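Local coordinates for protein 3-hydroxyadipyl-CoA dehydrogenase (Escherichia coli, PDB 3MOG) that catalyses the NAD-dependent oxidation of 3-hydroxyadipyl-CoA to 3-oxoadipyl-CoA, a step in the phenylacetate degradation pathway, at residues 119-124 with 140-145; 320-325 with 340-345. All blocks are in the same frame, centred on the assembly; numbering follows the deposited sequence.

Contact 1. Residues 119-124 with 140-145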
loop_
_atom_site.group_PDB
_atom_site.type_symbol
_atom_site.label_atom_id
_atom_site.label_comp_id
_atom_site.label_asym_id
_atom_site.label_seq_id
_atom_site.Cartn_x
_atom_site.Cartn_y
_atom_site.Cartn_z
ATOM N N ASN C 119 -12.025 1.782 28.283
ATOM C CA ASN C 119 -12.062 0.377 27.887
ATOM C C ASN C 119 -11.872 0.225 26.383
ATOM O O ASN C 119 -11.918 -0.879 25.873
ATOM C CB ASN C 119 -13.400 -0.268 28.327
ATOM C CG ASN C 119 -13.523 -1.746 27.909
ATOM O OD1 ASN C 119 -12.602 -2.541 28.090
ATOM N ND2 ASN C 119 -14.660 -2.102 27.329
ATOM N N THR C 120 -11.661 1.328 25.667
ATOM C CA THR C 120 -11.649 1.261 24.198
ATOM C C THR C 120 -10.614 0.298 23.618
ATOM O O THR C 120 -9.533 0.126 24.187
ATOM C CB THR C 120 -11.481 2.639 23.521
ATOM O OG1 THR C 120 -11.779 2.500 22.128
ATOM C CG2 THR C 120 -10.073 3.189 23.674
ATOM N N SER C 121 -10.979 -0.329 22.504
ATOM C CA SER C 121 -10.099 -1.228 21.765
ATOM C C SER C 121 -9.530 -0.545 20.532
ATOM O O SER C 121 -8.585 -1.041 19.927
ATOM C CB SER C 121 -10.879 -2.449 21.283
ATOM O OG SER C 121 -11.571 -3.078 22.336
ATOM N N SER C 122 -10.116 0.585 20.152
ATOM C CA SER C 122 -9.933 1.102 18.794
ATOM C C SER C 122 -9.409 2.526 18.721
ATOM O O SER C 122 -8.900 2.950 17.690
ATOM C CB SER C 122 -11.232 0.964 17.993
ATOM O OG SER C 122 -12.375 1.259 18.785
ATOM N N ILE C 123 -9.514 3.259 19.820
ATOM C CA ILE C 123 -9.103 4.652 19.838
ATOM C C ILE C 123 -7.770 4.817 20.550
ATOM O O ILE C 123 -7.514 4.156 21.560
ATOM C CB ILE C 123 -10.196 5.541 20.502
ATOM C CG1 ILE C 123 -11.539 5.387 19.776
ATOM C CG2 ILE C 123 -9.778 6.987 20.541
ATOM C CD1 ILE C 123 -11.528 5.760 18.278
ATOM N N SER C 124 -6.930 5.699 20.008
ATOM C CA SER C 124 -5.670 6.070 20.627
ATOM C C SER C 124 -5.877 6.732 21.978
ATOM O O SER C 124 -6.714 7.629 22.119
ATOM C CB SER C 124 -4.894 7.028 19.719
ATOM O OG SER C 124 -3.698 7.460 20.356
ATOM N N GLY C 140 -5.331 3.387 29.223
ATOM C CA GLY C 140 -6.330 2.428 28.770
ATOM C C GLY C 140 -6.409 1.302 29.766
ATOM O O GLY C 140 -5.392 0.862 30.290
ATOM N N LEU C 141 -7.621 0.854 30.048
ATOM C CA LEU C 141 -7.822 -0.315 30.879
ATOM C C LEU C 141 -8.774 -1.207 30.100
ATOM O O LEU C 141 -9.995 -1.070 30.182
ATOM C CB LEU C 141 -8.369 0.089 32.261
ATOM C CG LEU C 141 -8.089 -0.814 33.465
ATOM C CD1 LEU C 141 -6.607 -0.933 33.719
ATOM C CD2 LEU C 141 -8.792 -0.298 34.719
ATOM N N HIS C 142 -8.197 -2.102 29.307
ATOM C CA HIS C 142 -8.947 -2.819 28.290
ATOM C C HIS C 142 -9.329 -4.234 28.711
ATOM O O HIS C 142 -8.486 -5.123 28.704
ATOM C CB HIS C 142 -8.140 -2.839 26.985
ATOM C CG HIS C 142 -8.814 -3.561 25.864
ATOM N ND1 HIS C 142 -8.151 -4.459 25.052
ATOM C CD2 HIS C 142 -10.094 -3.524 25.420
ATOM C CE1 HIS C 142 -8.995 -4.940 24.155
ATOM N NE2 HIS C 142 -10.182 -4.395 24.361
ATOM N N PHE C 143 -10.604 -4.426 29.056
ATOM C CA PHE C 143 -11.143 -5.717 29.486
ATOM C C PHE C 143 -11.688 -6.479 28.286
ATOM O O PHE C 143 -11.869 -5.914 27.214
ATOM C CB PHE C 143 -12.304 -5.503 30.473
ATOM C CG PHE C 143 -11.900 -4.897 31.796
ATOM C CD1 PHE C 143 -11.684 -3.529 31.919
ATOM C CD2 PHE C 143 -11.779 -5.696 32.924
ATOM C CE1 PHE C 143 -11.341 -2.966 33.132
ATOM C CE2 PHE C 143 -11.430 -5.147 34.153
ATOM C CZ PHE C 143 -11.199 -3.784 34.260
ATOM N N PHE C 144 -11.997 -7.754 28.479
ATOM C CA PHE C 144 -12.515 -8.577 27.386
ATOM C C PHE C 144 -13.886 -9.152 27.763
ATOM O O PHE C 144 -14.116 -9.460 28.923
ATOM C CB PHE C 144 -11.497 -9.682 27.032
ATOM C CG PHE C 144 -10.236 -9.157 26.358
ATOM C CD1 PHE C 144 -9.233 -8.517 27.095
ATOM C CD2 PHE C 144 -10.067 -9.285 24.982
ATOM C CE1 PHE C 144 -8.094 -8.007 26.480
ATOM C CE2 PHE C 144 -8.924 -8.776 24.360
ATOM C CZ PHE C 144 -7.930 -8.146 25.119
ATOM N N ASN C 145 -14.791 -9.246 26.782
ATOM C CA ASN C 145 -16.140 -9.821 26.934
ATOM C C ASN C 145 -16.153 -11.340 27.185
ATOM O O ASN C 145 -15.554 -12.096 26.418
ATOM C CB ASN C 145 -16.934 -9.534 25.657
ATOM C CG ASN C 145 -18.442 -9.434 25.877
ATOM O OD1 ASN C 145 -19.169 -9.065 24.959
ATOM N ND2 ASN C 145 -18.910 -9.735 27.075
#

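Contact 2. Residues 320-325 with 340-345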
loop_
_atom_site.group_PDB
_atom_site.type_symbol
_atom_site.label_atom_id
_atom_site.label_comp_id
_atom_site.label_asym_id
_atom_site.label_seq_id
_atom_site.Cartn_x
_atom_site.Cartn_y
_atom_site.Cartn_z
ATOM N N VAL C 320 7.962 -43.340 -1.576
ATOM C CA VAL C 320 7.271 -42.096 -1.221
ATOM C C VAL C 320 7.998 -41.337 -0.122
ATOM O O VAL C 320 8.267 -41.887 0.947
ATOM C CB VAL C 320 5.850 -42.362 -0.690
ATOM C CG1 VAL C 320 5.020 -41.071 -0.665
ATOM C CG2 VAL C 320 5.173 -43.432 -1.506
ATOM N N LEU C 321 8.304 -40.070 -0.381
ATOM C CA LEU C 321 8.728 -39.177 0.687
ATOM C C LEU C 321 7.505 -38.510 1.290
ATOM O O LEU C 321 6.743 -37.837 0.591
ATOM C CB LEU C 321 9.728 -38.131 0.193
ATOM C CG LEU C 321 11.111 -38.604 -0.282
ATOM C CD1 LEU C 321 12.027 -37.418 -0.507
ATOM C CD2 LEU C 321 11.771 -39.563 0.695
ATOM N N LEU C 322 7.303 -38.747 2.578
ATOM C CA LEU C 322 6.319 -38.031 3.366
ATOM C C LEU C 322 7.073 -36.927 4.100
ATOM O O LEU C 322 7.902 -37.204 4.981
ATOM C CB LEU C 322 5.628 -38.963 4.361
ATOM C CG LEU C 322 4.610 -38.304 5.289
ATOM C CD1 LEU C 322 3.399 -37.850 4.498
ATOM C CD2 LEU C 322 4.196 -39.227 6.429
ATOM N N ILE C 323 6.802 -35.682 3.709
ATOM C CA ILE C 323 7.610 -34.540 4.138
ATOM C C ILE C 323 6.722 -33.531 4.847
ATOM O O ILE C 323 5.704 -33.094 4.301
ATOM C CB ILE C 323 8.369 -33.890 2.950
ATOM C CG1 ILE C 323 9.243 -34.935 2.227
ATOM C CG2 ILE C 323 9.245 -32.725 3.424
ATOM C CD1 ILE C 323 9.943 -34.439 0.950
ATOM N N GLU C 324 7.078 -33.221 6.091
ATOM C CA GLU C 324 6.468 -32.118 6.824
ATOM C C GLU C 324 6.710 -30.802 6.066
ATOM O O GLU C 324 7.813 -30.567 5.593
ATOM C CB GLU C 324 7.043 -32.042 8.236
ATOM C CG GLU C 324 6.582 -33.183 9.142
ATOM C CD GLU C 324 6.817 -32.885 10.607
ATOM O OE1 GLU C 324 7.692 -33.538 11.204
ATOM O OE2 GLU C 324 6.128 -32.001 11.167
ATOM N N THR C 325 5.671 -29.981 5.918
ATOM C CA THR C 325 5.765 -28.763 5.072
ATOM C C THR C 325 6.795 -27.760 5.569
ATOM O O THR C 325 6.856 -27.452 6.766
ATOM C CB THR C 325 4.395 -28.053 4.851
ATOM O OG1 THR C 325 4.565 -26.978 3.923
ATOM C CG2 THR C 325 3.780 -27.517 6.159
ATOM N N PRO C 340 7.570 -39.903 -5.865
ATOM C CA PRO C 340 6.312 -39.381 -5.363
ATOM C C PRO C 340 6.507 -38.744 -3.996
ATOM O O PRO C 340 7.384 -39.178 -3.241
ATOM C CB PRO C 340 5.438 -40.634 -5.208
ATOM C CG PRO C 340 6.128 -41.697 -5.960
ATOM C CD PRO C 340 7.572 -41.375 -5.871
ATOM N N VAL C 341 5.694 -37.725 -3.691
ATOM C CA VAL C 341 5.792 -36.972 -2.444
ATOM C C VAL C 341 4.408 -36.655 -1.883
ATOM O O VAL C 341 3.517 -36.187 -2.602
ATOM C CB VAL C 341 6.622 -35.655 -2.612
ATOM C CG1 VAL C 341 6.620 -34.831 -1.336
ATOM C CG2 VAL C 341 8.054 -35.946 -2.991
ATOM N N VAL C 342 4.224 -36.940 -0.594
ATOM C CA VAL C 342 3.083 -36.424 0.141
ATOM C C VAL C 342 3.592 -35.376 1.151
ATOM O O VAL C 342 4.512 -35.641 1.933
ATOM C CB VAL C 342 2.271 -37.555 0.829
ATOM C CG1 VAL C 342 1.070 -36.984 1.604
ATOM C CG2 VAL C 342 1.793 -38.562 -0.196
ATOM N N VAL C 343 3.019 -34.177 1.099
ATOM C CA VAL C 343 3.333 -33.134 2.074
ATOM C C VAL C 343 2.351 -33.212 3.260
ATOM O O VAL C 343 1.148 -33.305 3.061
ATOM C CB VAL C 343 3.353 -31.728 1.414
ATOM C CG1 VAL C 343 3.155 -30.624 2.436
ATOM C CG2 VAL C 343 4.672 -31.517 0.666
ATOM N N ILE C 344 2.873 -33.202 4.483
ATOM C CA ILE C 344 2.029 -33.253 5.672
ATOM C C ILE C 344 2.154 -31.977 6.519
ATOM O O ILE C 344 3.220 -31.362 6.622
ATOM C CB ILE C 344 2.296 -34.539 6.521
ATOM C CG1 ILE C 344 1.425 -34.585 7.766
ATOM C CG2 ILE C 344 3.755 -34.654 6.935
ATOM C CD1 ILE C 344 1.601 -35.849 8.581
ATOM N N ASP C 345 1.031 -31.605 7.116
ATOM C CA ASP C 345 0.883 -30.431 7.939
ATOM C C ASP C 345 0.359 -30.926 9.270
ATOM O O ASP C 345 -0.834 -31.222 9.402
ATOM C CB ASP C 345 -0.168 -29.542 7.279
ATOM C CG ASP C 345 -0.346 -28.213 7.961
ATOM O OD1 ASP C 345 -1.479 -27.679 7.908
ATOM O OD2 ASP C 345 0.635 -27.687 8.519
HETATM O O HOH W 1 4.056 -30.951 9.425
#

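Contact 1. Residues 119-124 with 140-145
Asn119 and Ser121 offer hydrogen-bond acceptors to Phe143 and His142. The stronger bond runs from the backbone N of Phe143 to OD1 of Asn119, 2.9 Å. It is fairly straight, 152° at the hydrogen, and the donor lies nearly along the C=O axis of the amide. With chi1 of Asn119 at 179° the amide reaches across, and OD1 meets Phe143 N. The second bond joins His142 NE2 to Ser121 OG at 2.8 Å. It is weak, because it is bent to 116°.

Asn119 CA makes a C-H...O contact with Leu141 O, 3.4 Å. His142 CD2 comes within 3.2 Å of Asn119 O, which lies at the edge of the ring, near its plane. Ser121 CA lies over one face of the imidazole. The other ring nitrogen, ND1, is hydrogen-bonded to Glu154 OE1. A leucine in place of His142 would probably leave Ser121 OG without its ring partner and Glu154 without its mate.

Within the loop, Thr120 OG1 accepts from Ser122 N, 3.2 Å, an ST turn; it is also hydrogen-bonded to Glu94. The loop after strand 115-118 meets the C-terminal part of the neighbouring parallel strand 138-143 in the NAD-binding Rossmann-type domain. The Ser121-His142-Glu154 arrangement is consistent with the serine and the His-Glu pair of the 3-hydroxyacyl-CoA dehydrogenase active site.

Contact 2. Residues 320-325 with 340-345
Ile344 O is gripped by Thr325 N and by a water. Thr325 N donates over 2.9 Å, and the water donates over 3.0 Å. Glu324 CA adds a C-H contact to the same oxygen at 3.3 Å. The water's other hydrogen goes to Glu324 OE2, 2.9 Å away, which also forms a salt bridge with Arg440. The water thus ties a charged side chain to the neighbouring strand.

Five backbone hydrogen bonds, counting that of Thr325, join the two parallel segments. The shortest is Ile344 N to Ile323 O, 2.8 Å.

Leu322, Val342 and Ile344 share one face. The extended chi1 of Leu322 (178°) carries CD1 across to the next strand, where it lies 3.8 Å from Val342 CG1 and also meets Ile344 CB. Ile323, Val341 and Val343 point to the other face. There, Ile323 CD1 meets Val341 CG1 at 4.1 Å, and Val343 CG1 touches Thr325 CB. Helix 362-373 covers the face of Val342 and Ile344, helix 330-337 that of Ile323, Val341 and Val343.

Strand 320-324, helix 330-337 and strand 341-345 form a beta-alpha-beta crossover in the reduced Rossmann-fold domain. Asp345 accepts from the backbone N atoms of Leu389, Ile390 and Trp391. The chemistry is thus divided: an apolar middle held by backbone bonds, and a polar C-terminal end where water, Glu324 and Asp345 make the outward links.

Contact 1 and contact 2 lie in different domains and on opposite sides of the chain's centre. Their centres are 44 Å apart, and they do not touch. Contact 2 pairs two parallel strands; contact 1 joins the loop after one strand to the neighbouring parallel strand. Contact 1 belongs to the NAD-binding domain and groups polar side chains at what is probably the catalytic site; its Asn119 side chain lies near the probable glycine-rich dinucleotide loop. Contact 2 belongs to the reduced Rossmann-fold domain and holds an apolar strand pair between two helix layers. At about 26 Å between nearest atoms within the chain, it is unlikely to take part directly in the probable site at contact 1.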